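Local coordinates for metallophosphoesterase TT1561-like domain-containing protein (Aquifex aeolicus, PDB 2YVT) that is of unknown function but belongs to the calcineurin-like metallophosphoesterase superfamily, whose members typically hydrolyse phosphate esters, though no activity is established for it, at residues K31-L36 against Y244-L249; N212-I217 against T250-K255; H146-E149 against K155-R158; K197-A202 against G219-G224. All blocks are in the same frame, centred on the assembly; numbering follows the deposited sequence.

Contact 1. Residues K31-L36 against Y244-L249; sequences KQPDIL and YAFLDL
Lys31 runs over the ring of Phe246 and reaches the hydroxyl of Tyr244. Starting at its root, Lys31 CB sits 3.6 Å from Phe246 CE1 and is almost as near CZ. Further along, Lys31 CD is above one ring face, 4.2 Å from the centroid of Phe246 and 17° off the normal, a CH-pi contact displaced toward the rim. Lys31 CE then meets Tyr244 OH at 3.3 Å, near the plane of the tyrosine ring and at its edge. There the chain bends (chi4 -70°), and NZ makes a long, weak ion pair with Glu257. Phe246 gets under the lysine because its CG stands anti to the backbone N (chi1 -157°), and the same ring packs CE1 against Pro33 CB at 3.9 Å. With an alanine at Phe246, the methylenes of Lys31 and the ring of Pro33 would probably lose their shared apolar support, and the lysine chain could swing more freely. Lys31 closes helix 21-31 and Pro33 leads into strand 35-39, so this is the return corner of a beta-alpha-beta crossover from strand 7-12. Strand 7-12 itself lies between 35-39 and 243-248 in the sheet; Phe246 touches its Lys7, and strand 253-258 flanks 243-248 beyond.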
loop_
_atom_site.group_PDB
_atom_site.type_symbol
_atom_site.label_atom_id
_atom_site.label_comp_id
_atom_site.label_asym_id
_atom_site.label_seq_id
_atom_site.Cartn_x
_atom_site.Cartn_y
_atom_site.Cartn_z
ATOM N N LYS A 31 -6.800 8.711 18.974
ATOM C CA LYS A 31 -5.407 8.273 19.085
ATOM C C LYS A 31 -4.370 9.256 18.532
ATOM O O LYS A 31 -3.175 9.106 18.791
ATOM C CB LYS A 31 -5.236 6.884 18.470
ATOM C CG LYS A 31 -6.065 5.799 19.172
ATOM C CD LYS A 31 -5.669 4.392 18.731
ATOM C CE LYS A 31 -6.557 3.322 19.377
ATOM N NZ LYS A 31 -6.317 3.173 20.848
ATOM N N GLN A 32 -4.834 10.242 17.767
ATOM C CA GLN A 32 -3.995 11.353 17.292
ATOM C C GLN A 32 -2.701 10.893 16.600
ATOM O O GLN A 32 -1.601 11.257 17.028
ATOM C CB GLN A 32 -3.665 12.307 18.455
ATOM C CG GLN A 32 -4.872 12.762 19.261
ATOM C CD GLN A 32 -5.537 13.981 18.676
ATOM O OE1 GLN A 32 -6.627 13.893 18.108
ATOM N NE2 GLN A 32 -4.886 15.136 18.809
ATOM N N PRO A 33 -2.822 10.094 15.519
ATOM C CA PRO A 33 -1.604 9.670 14.820
ATOM C C PRO A 33 -0.919 10.859 14.164
ATOM O O PRO A 33 -1.585 11.829 13.799
ATOM C CB PRO A 33 -2.138 8.734 13.732
ATOM C CG PRO A 33 -3.547 9.198 13.487
ATOM C CD PRO A 33 -4.038 9.582 14.861
ATOM N N ASP A 34 0.397 10.777 14.014
ATOM C CA ASP A 34 1.159 11.783 13.292
ATOM C C ASP A 34 1.083 11.568 11.789
ATOM O O ASP A 34 1.096 12.530 11.021
ATOM C CB ASP A 34 2.604 11.786 13.773
ATOM C CG ASP A 34 2.709 12.190 15.219
ATOM O OD1 ASP A 34 2.431 13.373 15.525
ATOM O OD2 ASP A 34 3.018 11.318 16.050
ATOM N N ILE A 35 1.016 10.302 11.381
ATOM C CA ILE A 35 0.798 9.965 9.971
ATOM C C ILE A 35 -0.232 8.860 9.805
ATOM O O ILE A 35 -0.377 7.999 10.672
ATOM C CB ILE A 35 2.095 9.605 9.202
ATOM C CG1 ILE A 35 2.815 8.409 9.819
ATOM C CG2 ILE A 35 3.022 10.818 9.071
ATOM C CD1 ILE A 35 3.930 7.850 8.910
ATOM N N LEU A 36 -0.967 8.945 8.700
ATOM C CA LEU A 36 -1.879 7.906 8.261
ATOM C C LEU A 36 -1.267 7.242 7.038
ATOM O O LEU A 36 -0.839 7.924 6.100
ATOM C CB LEU A 36 -3.242 8.516 7.901
ATOM C CG LEU A 36 -4.270 7.615 7.214
ATOM C CD1 LEU A 36 -4.713 6.458 8.118
ATOM C CD2 LEU A 36 -5.463 8.451 6.791
ATOM N N TYR A 244 -7.023 -2.214 11.783
ATOM C CA TYR A 244 -5.964 -1.260 11.491
ATOM C C TYR A 244 -4.771 -1.555 12.395
ATOM O O TYR A 244 -4.880 -2.334 13.348
ATOM C CB TYR A 244 -6.461 0.179 11.684
ATOM C CG TYR A 244 -6.856 0.515 13.105
ATOM C CD1 TYR A 244 -5.938 1.091 13.987
ATOM C CD2 TYR A 244 -8.158 0.272 13.566
ATOM C CE1 TYR A 244 -6.297 1.403 15.296
ATOM C CE2 TYR A 244 -8.522 0.577 14.872
ATOM C CZ TYR A 244 -7.588 1.147 15.727
ATOM O OH TYR A 244 -7.935 1.454 17.030
ATOM N N ALA A 245 -3.626 -0.954 12.085
ATOM C CA ALA A 245 -2.463 -1.054 12.968
ATOM C C ALA A 245 -2.109 0.322 13.499
ATOM O O ALA A 245 -2.318 1.327 12.821
ATOM C CB ALA A 245 -1.277 -1.642 12.234
ATOM N N PHE A 246 -1.571 0.358 14.717
ATOM C CA PHE A 246 -1.117 1.604 15.303
ATOM C C PHE A 246 0.310 1.410 15.803
ATOM O O PHE A 246 0.573 0.529 16.627
ATOM C CB PHE A 246 -2.059 2.053 16.430
ATOM C CG PHE A 246 -1.998 3.525 16.707
ATOM C CD1 PHE A 246 -2.770 4.423 15.973
ATOM C CD2 PHE A 246 -1.158 4.018 17.695
ATOM C CE1 PHE A 246 -2.704 5.795 16.224
ATOM C CE2 PHE A 246 -1.088 5.395 17.957
ATOM C CZ PHE A 246 -1.860 6.277 17.219
ATOM N N LEU A 247 1.227 2.219 15.277
ATOM C CA LEU A 247 2.652 2.066 15.531
ATOM C C LEU A 247 3.175 3.307 16.241
ATOM O O LEU A 247 2.813 4.423 15.893
ATOM C CB LEU A 247 3.427 1.869 14.216
ATOM C CG LEU A 247 3.122 0.752 13.203
ATOM C CD1 LEU A 247 1.841 0.982 12.406
ATOM C CD2 LEU A 247 4.291 0.617 12.244
ATOM N N ASP A 248 4.013 3.101 17.251
ATOM C CA ASP A 248 4.795 4.182 17.815
ATOM C C ASP A 248 6.256 3.909 17.462
ATOM O O ASP A 248 6.874 2.996 18.007
ATOM C CB ASP A 248 4.600 4.262 19.335
ATOM C CG ASP A 248 5.287 5.468 19.947
ATOM O OD1 ASP A 248 6.309 5.914 19.387
ATOM O OD2 ASP A 248 4.799 5.986 20.984
ATOM N N LEU A 249 6.793 4.691 16.531
ATOM C CA LEU A 249 8.148 4.471 16.030
ATOM C C LEU A 249 9.217 4.882 17.027
ATOM O O LEU A 249 10.368 4.454 16.915
ATOM C CB LEU A 249 8.365 5.206 14.706
ATOM C CG LEU A 249 7.396 4.866 13.565
ATOM C CD1 LEU A 249 7.831 5.583 12.295
ATOM C CD2 LEU A 249 7.302 3.367 13.341
#

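Contact 2. Residues N212-I217 against T250-K255; sequences NPEVAI and TQHKIK
Glu214 CG is anti to the backbone N (chi1 -168°) and the chain stays extended beyond CG, which carries the carboxylate out to the imidazole of His252. The ring of His252 reaches the glutamate through its own chi1 (-83°). OE2 of Glu214 arrives at the ring edge, and the carboxylate and imidazole planes are 16° apart. Glu214 CG lies in the plane of the imidazole, 3.7 Å from His252 NE2, whereas OE2 stands somewhat off it. OE2 is 2.8 Å from His252 NE2, but the angle is poor for a hydrogen bond, and its still closer approach to CE1 is too short to be trusted. The firm polar partner of OE2 is Arg175, in a salt bridge, and the His252 ring touches that arginine. In this four-layer calcineurin-like fold two beta-sheets pack together. Glu214 leads into strand 215-218 of one sheet, while His252 belongs to the turn between strands 243-248 and 253-258 at the rim of the other. That hairpin carries a G1 beta bulge, His252 and Lys253 set opposite the single Asp248, with His252 at positive phi. A leucine in place of Glu214 would probably leave Arg175 without its carboxylate mate and the edge of the His252 ring without its nearby charge. Backbone bonds to Leu176 and Ile232 hold Glu214 between strands 175-180 and 231-235.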
loop_
_atom_site.group_PDB
_atom_site.type_symbol
_atom_site.label_atom_id
_atom_site.label_comp_id
_atom_site.label_asym_id
_atom_site.label_seq_id
_atom_site.Cartn_x
_atom_site.Cartn_y
_atom_site.Cartn_z
ATOM N N ASN A 212 17.385 -3.359 4.256
ATOM C CA ASN A 212 17.432 -3.412 5.721
ATOM C C ASN A 212 16.655 -2.275 6.403
ATOM O O ASN A 212 17.209 -1.532 7.224
ATOM C CB ASN A 212 18.883 -3.462 6.217
ATOM C CG ASN A 212 18.983 -3.836 7.678
ATOM O OD1 ASN A 212 18.306 -4.758 8.143
ATOM N ND2 ASN A 212 19.835 -3.128 8.415
ATOM N N PRO A 213 15.362 -2.127 6.060
ATOM C CA PRO A 213 14.603 -1.032 6.650
ATOM C C PRO A 213 14.286 -1.307 8.115
ATOM O O PRO A 213 14.282 -2.461 8.548
ATOM C CB PRO A 213 13.305 -1.018 5.833
ATOM C CG PRO A 213 13.162 -2.402 5.308
ATOM C CD PRO A 213 14.545 -2.957 5.152
ATOM N N GLU A 214 14.029 -0.252 8.877
ATOM C CA GLU A 214 13.643 -0.428 10.281
ATOM C C GLU A 214 12.262 -1.067 10.394
ATOM O O GLU A 214 12.041 -1.960 11.210
ATOM C CB GLU A 214 13.628 0.915 10.993
ATOM C CG GLU A 214 13.516 0.800 12.501
ATOM C CD GLU A 214 13.552 2.145 13.182
ATOM O OE1 GLU A 214 14.324 3.014 12.737
ATOM O OE2 GLU A 214 12.804 2.339 14.155
ATOM N N VAL A 215 11.340 -0.588 9.564
ATOM C CA VAL A 215 9.946 -1.022 9.597
ATOM C C VAL A 215 9.459 -1.189 8.162
ATOM O O VAL A 215 9.835 -0.421 7.265
ATOM C CB VAL A 215 9.046 0.013 10.327
ATOM C CG1 VAL A 215 7.570 -0.403 10.308
ATOM C CG2 VAL A 215 9.521 0.236 11.764
ATOM N N ALA A 216 8.650 -2.216 7.944
ATOM C CA ALA A 216 7.944 -2.372 6.682
ATOM C C ALA A 216 6.453 -2.516 6.965
ATOM O O ALA A 216 6.052 -3.339 7.784
ATOM C CB ALA A 216 8.473 -3.577 5.902
ATOM N N ILE A 217 5.647 -1.692 6.302
ATOM C CA ILE A 217 4.189 -1.767 6.416
ATOM C C ILE A 217 3.680 -2.377 5.113
ATOM O O ILE A 217 4.043 -1.925 4.038
ATOM C CB ILE A 217 3.568 -0.372 6.655
ATOM C CG1 ILE A 217 4.099 0.228 7.969
ATOM C CG2 ILE A 217 2.039 -0.462 6.651
ATOM C CD1 ILE A 217 3.811 1.713 8.153
ATOM N N THR A 250 8.843 5.715 17.995
ATOM C CA THR A 250 9.808 6.180 18.990
ATOM C C THR A 250 10.133 5.076 19.987
ATOM O O THR A 250 11.306 4.817 20.278
ATOM C CB THR A 250 9.309 7.440 19.708
ATOM O OG1 THR A 250 9.095 8.468 18.732
ATOM C CG2 THR A 250 10.340 7.932 20.735
ATOM N N GLN A 251 9.093 4.413 20.481
ATOM C CA GLN A 251 9.268 3.347 21.459
ATOM C C GLN A 251 9.083 1.949 20.889
ATOM O O GLN A 251 9.150 0.970 21.629
ATOM C CB GLN A 251 8.344 3.564 22.654
ATOM C CG GLN A 251 8.781 4.722 23.533
ATOM C CD GLN A 251 8.240 4.614 24.933
ATOM O OE1 GLN A 251 7.078 4.944 25.188
ATOM N NE2 GLN A 251 9.081 4.153 25.862
ATOM N N HIS A 252 8.879 1.856 19.576
ATOM C CA HIS A 252 8.643 0.574 18.898
ATOM C C HIS A 252 7.479 -0.213 19.513
ATOM O O HIS A 252 7.573 -1.425 19.733
ATOM C CB HIS A 252 9.926 -0.265 18.819
ATOM C CG HIS A 252 10.810 0.105 17.671
ATOM N ND1 HIS A 252 11.573 1.253 17.663
ATOM C CD2 HIS A 252 11.044 -0.510 16.487
ATOM C CE1 HIS A 252 12.246 1.323 16.528
ATOM N NE2 HIS A 252 11.936 0.270 15.793
ATOM N N LYS A 253 6.389 0.496 19.790
ATOM C CA LYS A 253 5.149 -0.129 20.227
ATOM C C LYS A 253 4.320 -0.433 18.977
ATOM O O LYS A 253 4.101 0.451 18.155
ATOM C CB LYS A 253 4.380 0.804 21.169
ATOM C CG LYS A 253 5.098 1.120 22.486
ATOM C CD LYS A 253 4.194 1.908 23.421
ATOM C CE LYS A 253 4.927 2.323 24.685
ATOM N NZ LYS A 253 4.063 3.140 25.585
ATOM N N ILE A 254 3.893 -1.684 18.824
ATOM C CA ILE A 254 3.059 -2.078 17.688
ATOM C C ILE A 254 1.775 -2.716 18.203
ATOM O O ILE A 254 1.823 -3.659 18.997
ATOM C CB ILE A 254 3.762 -3.093 16.737
ATOM C CG1 ILE A 254 5.242 -2.736 16.485
ATOM C CG2 ILE A 254 2.954 -3.258 15.438
ATOM C CD1 ILE A 254 5.496 -1.442 15.705
ATOM N N LYS A 255 0.636 -2.187 17.761
ATOM C CA LYS A 255 -0.665 -2.715 18.157
ATOM C C LYS A 255 -1.510 -2.996 16.924
ATOM O O LYS A 255 -1.648 -2.143 16.050
ATOM C CB LYS A 255 -1.403 -1.730 19.071
ATOM C CG LYS A 255 -0.700 -1.415 20.392
ATOM C CD LYS A 255 -1.424 -0.303 21.142
ATOM C CE LYS A 255 -0.845 -0.071 22.536
ATOM N NZ LYS A 255 -1.129 -1.202 23.466
#

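Contact 3. Residues H146-E149 against K155-R158; sequences HEFE and KYPR
Glu149 and Lys155 form a single antiparallel bridge, a hydrogen-bonded pair where strand 155-157 turns back along the loop that follows strand 134-144. Both backbone bonds, Glu149 N to Lys155 O and Lys155 N to Glu149 O, are 2.8 Å and nearly straight. The tightly held part is this bridge and the buried lysine. The extended chain of Lys155 lays NZ 3.0 Å from Glu147 OE1 and equally far from OE2, a salt bridge that uses the syn side of both oxygens, 18° out of the carboxylate plane. Glu53 of helix 46-57 gives NZ a second salt bridge, and a water that also bonds Glu147 OE2 is a further acceptor; Tyr52 separately positions Glu147 OE1. The looser part is the exposed Phe148, whose ring goes to the side of Tyr156 and Pro157, its CG anti to the backbone N (chi1 -158°). It meets the Tyr156 ring obliquely, planes at 54°, with Phe148 CE2 3.5 Å from Tyr156 CD1. Tyr156 has a firmer anchor of its own, its hydroxyl being bonded to Glu150 and His124. The Phe148 ring fits closely on its inner face, where Pro157, just before helix 158-164, holds its CD 3.8 Å from the centroid.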
loop_
_atom_site.group_PDB
_atom_site.type_symbol
_atom_site.label_atom_id
_atom_site.label_comp_id
_atom_site.label_asym_id
_atom_site.label_seq_id
_atom_site.Cartn_x
_atom_site.Cartn_y
_atom_site.Cartn_z
ATOM N N HIS A 146 8.128 -12.626 -12.309
ATOM C CA HIS A 146 8.278 -12.407 -13.754
ATOM C C HIS A 146 7.154 -11.624 -14.458
ATOM O O HIS A 146 7.204 -11.453 -15.678
ATOM C CB HIS A 146 8.541 -13.748 -14.473
ATOM C CG HIS A 146 9.757 -14.482 -13.979
ATOM N ND1 HIS A 146 9.693 -15.718 -13.372
ATOM C CD2 HIS A 146 11.068 -14.136 -13.979
ATOM C CE1 HIS A 146 10.909 -16.104 -13.029
ATOM N NE2 HIS A 146 11.763 -15.162 -13.386
ATOM N N GLU A 147 6.157 -11.146 -13.707
ATOM C CA GLU A 147 5.037 -10.401 -14.298
ATOM C C GLU A 147 5.239 -8.890 -14.238
ATOM O O GLU A 147 5.713 -8.366 -13.236
ATOM C CB GLU A 147 3.728 -10.742 -13.596
ATOM C CG GLU A 147 3.093 -12.042 -14.019
ATOM C CD GLU A 147 1.669 -12.132 -13.534
ATOM O OE1 GLU A 147 0.743 -11.833 -14.330
ATOM O OE2 GLU A 147 1.480 -12.451 -12.340
ATOM N N PHE A 148 4.859 -8.196 -15.309
ATOM C CA PHE A 148 5.038 -6.745 -15.404
ATOM C C PHE A 148 3.837 -6.167 -16.152
ATOM O O PHE A 148 3.683 -6.386 -17.363
ATOM C CB PHE A 148 6.344 -6.447 -16.164
ATOM C CG PHE A 148 6.944 -5.079 -15.913
ATOM C CD1 PHE A 148 8.259 -4.829 -16.307
ATOM C CD2 PHE A 148 6.231 -4.054 -15.288
ATOM C CE1 PHE A 148 8.856 -3.590 -16.096
ATOM C CE2 PHE A 148 6.825 -2.795 -15.064
ATOM C CZ PHE A 148 8.135 -2.565 -15.472
ATOM N N GLU A 149 2.975 -5.463 -15.418
ATOM C CA GLU A 149 1.774 -4.848 -15.978
ATOM C C GLU A 149 1.419 -3.590 -15.188
ATOM O O GLU A 149 1.546 -3.570 -13.959
ATOM C CB GLU A 149 0.613 -5.855 -15.911
ATOM C CG GLU A 149 -0.756 -5.328 -16.355
ATOM C CD GLU A 149 -0.808 -4.875 -17.808
ATOM O OE1 GLU A 149 -0.059 -5.407 -18.654
ATOM O OE2 GLU A 149 -1.624 -3.981 -18.113
ATOM N N LYS A 155 1.378 -4.999 -11.537
ATOM C CA LYS A 155 2.245 -6.135 -11.208
ATOM C C LYS A 155 3.668 -5.801 -11.645
ATOM O O LYS A 155 3.878 -5.243 -12.724
ATOM C CB LYS A 155 1.786 -7.414 -11.924
ATOM C CG LYS A 155 0.397 -7.909 -11.545
ATOM C CD LYS A 155 0.206 -9.334 -12.075
ATOM C CE LYS A 155 -1.114 -9.937 -11.652
ATOM N NZ LYS A 155 -1.273 -11.317 -12.200
ATOM N N TYR A 156 4.644 -6.123 -10.802
ATOM C CA TYR A 156 6.042 -5.827 -11.104
ATOM C C TYR A 156 6.904 -7.060 -10.901
ATOM O O TYR A 156 6.642 -7.855 -9.998
ATOM C CB TYR A 156 6.547 -4.692 -10.221
ATOM C CG TYR A 156 5.837 -3.397 -10.501
ATOM C CD1 TYR A 156 6.224 -2.600 -11.578
ATOM C CD2 TYR A 156 4.758 -2.979 -9.714
ATOM C CE1 TYR A 156 5.569 -1.410 -11.865
ATOM C CE2 TYR A 156 4.085 -1.769 -9.994
ATOM C CZ TYR A 156 4.507 -0.998 -11.075
ATOM O OH TYR A 156 3.869 0.178 -11.380
ATOM N N PRO A 157 7.930 -7.230 -11.751
ATOM C CA PRO A 157 8.851 -8.363 -11.646
ATOM C C PRO A 157 10.068 -8.027 -10.798
ATOM O O PRO A 157 10.457 -6.857 -10.715
ATOM C CB PRO A 157 9.284 -8.567 -13.096
ATOM C CG PRO A 157 9.300 -7.177 -13.667
ATOM C CD PRO A 157 8.227 -6.393 -12.930
ATOM N N ARG A 158 10.674 -9.057 -10.205
ATOM C CA ARG A 158 11.821 -8.896 -9.311
ATOM C C ARG A 158 12.910 -7.996 -9.893
ATOM O O ARG A 158 13.380 -7.075 -9.226
ATOM C CB ARG A 158 12.418 -10.272 -8.953
ATOM C CG ARG A 158 13.686 -10.212 -8.130
ATOM C CD ARG A 158 14.272 -11.615 -7.923
ATOM N NE ARG A 158 13.398 -12.472 -7.116
ATOM C CZ ARG A 158 13.552 -12.682 -5.811
ATOM N NH1 ARG A 158 14.542 -12.080 -5.156
ATOM N NH2 ARG A 158 12.707 -13.479 -5.160
HETATM O O HOH W 1 -0.313 -13.155 -10.377
#

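Contact 4. Residues K197-A202 against G219-G224; sequences KHHGSA and GHVGKG
Val221 lies slantwise against the imidazole of His199, CG1 touching His199 CD2 at 3.6 Å. The valine presents this methyl because CG1 is anti to its backbone N (chi1 168°), while its CB rests 3.8 Å from His199 CB. A bond from NE2 to Asp195 limits how the His199 ring can turn. His220 is directed not at that ring but at the backbone beside it: His220 CD2 is 3.5 Å from His199 O, again obliquely, while CG2 of Val221, the next residue, lies over one face of the His220 ring. Water does the polar bridging. One molecule donates to His199 O at 2.8 Å and pairs with His220 NE2; a second donates to Val221 O, and weakly to His199 O. Gly219-His220 probably matches the start of the Gly-His-x-His motif of metallophosphoesterases, with Gly222 probably at its second histidine, but no metal site can be claimed here. The backbone angles of Gly222 call for glycine. His199 lies on the loop that enters helix 202-211 at its N-cap, Ser201, whereas residues 219-224 link strand 215-218 to strand 224-228, and Lys12 at the end of strand 7-12 bonds the carbonyls of His220 and Gly222.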
loop_
_atom_site.group_PDB
_atom_site.type_symbol
_atom_site.label_atom_id
_atom_site.label_comp_id
_atom_site.label_asym_id
_atom_site.label_seq_id
_atom_site.Cartn_x
_atom_site.Cartn_y
_atom_site.Cartn_z
ATOM N N LYS A 197 -1.016 -21.676 3.247
ATOM C CA LYS A 197 -0.266 -21.160 2.111
ATOM C C LYS A 197 0.168 -19.723 2.341
ATOM O O LYS A 197 -0.556 -18.920 2.941
ATOM C CB LYS A 197 -1.073 -21.239 0.816
ATOM C CG LYS A 197 -1.266 -22.638 0.275
ATOM C CD LYS A 197 -1.829 -22.569 -1.136
ATOM C CE LYS A 197 -2.736 -23.746 -1.420
ATOM N NZ LYS A 197 -4.020 -23.730 -0.637
ATOM N N HIS A 198 1.358 -19.418 1.853
ATOM C CA HIS A 198 1.869 -18.057 1.884
ATOM C C HIS A 198 1.363 -17.296 0.680
ATOM O O HIS A 198 1.349 -17.821 -0.433
ATOM C CB HIS A 198 3.389 -18.081 1.907
ATOM C CG HIS A 198 3.949 -18.595 3.191
ATOM N ND1 HIS A 198 4.043 -17.816 4.324
ATOM C CD2 HIS A 198 4.418 -19.818 3.534
ATOM C CE1 HIS A 198 4.567 -18.531 5.303
ATOM N NE2 HIS A 198 4.797 -19.752 4.852
ATOM N N HIS A 199 0.946 -16.052 0.909
ATOM C CA HIS A 199 0.372 -15.240 -0.154
ATOM C C HIS A 199 1.215 -14.028 -0.514
ATOM O O HIS A 199 0.833 -13.228 -1.372
ATOM C CB HIS A 199 -1.047 -14.834 0.221
ATOM C CG HIS A 199 -1.973 -16.001 0.339
ATOM N ND1 HIS A 199 -2.325 -16.775 -0.747
ATOM C CD2 HIS A 199 -2.581 -16.556 1.413
ATOM C CE1 HIS A 199 -3.127 -17.747 -0.348
ATOM N NE2 HIS A 199 -3.308 -17.630 0.955
ATOM N N GLY A 200 2.366 -13.907 0.135
ATOM C CA GLY A 200 3.292 -12.827 -0.156
ATOM C C GLY A 200 4.280 -13.197 -1.248
ATOM O O GLY A 200 4.016 -14.088 -2.084
ATOM N N SER A 201 5.424 -12.522 -1.245
ATOM C CA SER A 201 6.446 -12.771 -2.260
ATOM C C SER A 201 7.840 -12.757 -1.685
ATOM O O SER A 201 8.187 -11.872 -0.902
ATOM C CB SER A 201 6.377 -11.743 -3.383
ATOM O OG SER A 201 7.406 -11.994 -4.336
ATOM N N ALA A 202 8.640 -13.735 -2.106
ATOM C CA ALA A 202 10.062 -13.787 -1.785
ATOM C C ALA A 202 10.781 -12.544 -2.274
ATOM O O ALA A 202 11.856 -12.211 -1.785
ATOM C CB ALA A 202 10.694 -15.029 -2.398
ATOM N N GLY A 219 0.590 -4.961 2.762
ATOM C CA GLY A 219 -0.841 -5.146 2.501
ATOM C C GLY A 219 -1.230 -6.503 1.931
ATOM O O GLY A 219 -0.858 -7.549 2.471
ATOM N N HIS A 220 -1.981 -6.485 0.829
ATOM C CA HIS A 220 -2.452 -7.711 0.175
ATOM C C HIS A 220 -3.091 -8.637 1.225
ATOM O O HIS A 220 -3.911 -8.175 2.027
ATOM C CB HIS A 220 -1.313 -8.365 -0.637
ATOM C CG HIS A 220 -1.759 -9.409 -1.618
ATOM N ND1 HIS A 220 -3.041 -9.485 -2.123
ATOM C CD2 HIS A 220 -1.064 -10.408 -2.210
ATOM C CE1 HIS A 220 -3.116 -10.495 -2.977
ATOM N NE2 HIS A 220 -1.926 -11.065 -3.053
ATOM N N VAL A 221 -2.699 -9.910 1.252
ATOM C CA VAL A 221 -3.234 -10.862 2.218
ATOM C C VAL A 221 -2.285 -11.006 3.402
ATOM O O VAL A 221 -1.070 -11.168 3.223
ATOM C CB VAL A 221 -3.473 -12.245 1.553
ATOM C CG1 VAL A 221 -3.745 -13.329 2.605
ATOM C CG2 VAL A 221 -4.615 -12.147 0.559
ATOM N N GLY A 222 -2.840 -10.932 4.610
ATOM C CA GLY A 222 -2.069 -11.159 5.828
ATOM C C GLY A 222 -2.496 -10.266 6.976
ATOM O O GLY A 222 -3.244 -9.296 6.791
ATOM N N LYS A 223 -2.013 -10.600 8.169
ATOM C CA LYS A 223 -2.284 -9.819 9.375
ATOM C C LYS A 223 -1.306 -10.233 10.446
ATOM O O LYS A 223 -1.203 -11.416 10.779
ATOM C CB LYS A 223 -3.711 -10.038 9.897
ATOM C CG LYS A 223 -4.007 -9.253 11.187
ATOM C CD LYS A 223 -5.433 -9.464 11.669
ATOM C CE LYS A 223 -5.693 -10.915 12.050
ATOM N NZ LYS A 223 -5.009 -11.320 13.313
ATOM N N GLY A 224 -0.604 -9.258 11.005
ATOM C CA GLY A 224 0.303 -9.548 12.104
ATOM C C GLY A 224 1.499 -8.643 12.105
ATOM O O GLY A 224 1.586 -7.699 11.321
HETATM O O HOH W 2 -0.309 -11.301 0.567
HETATM O O HOH W 3 -0.791 -13.563 -3.675
#

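Contacts 1 and 2 are neighbours, centres 11 Å apart, joined where strands 243-248 and 253-258 pair through probable hydrogen bonds from Phe246 N to Lys255 O and Asp248 N to Lys253 O. Contact 1 belongs to the sheet of strands 7-12 and 35-39; contact 3 lies on the sheet holding 215-218. Contact 4 is 17 Å from contact 3 by centres, and Arg158 brushes Ala202 there. Contacts 1 and 3 lie about 31 Å apart, on opposite sides of the chain's centre. Contact 1 spans most of the chain; contact 3 closes before contacts 4 and 2 begin, and those two interlock. Contact 2 thus ties the hairpin of one sheet to the other, while contacts 3 and 4 join loops at strand ends.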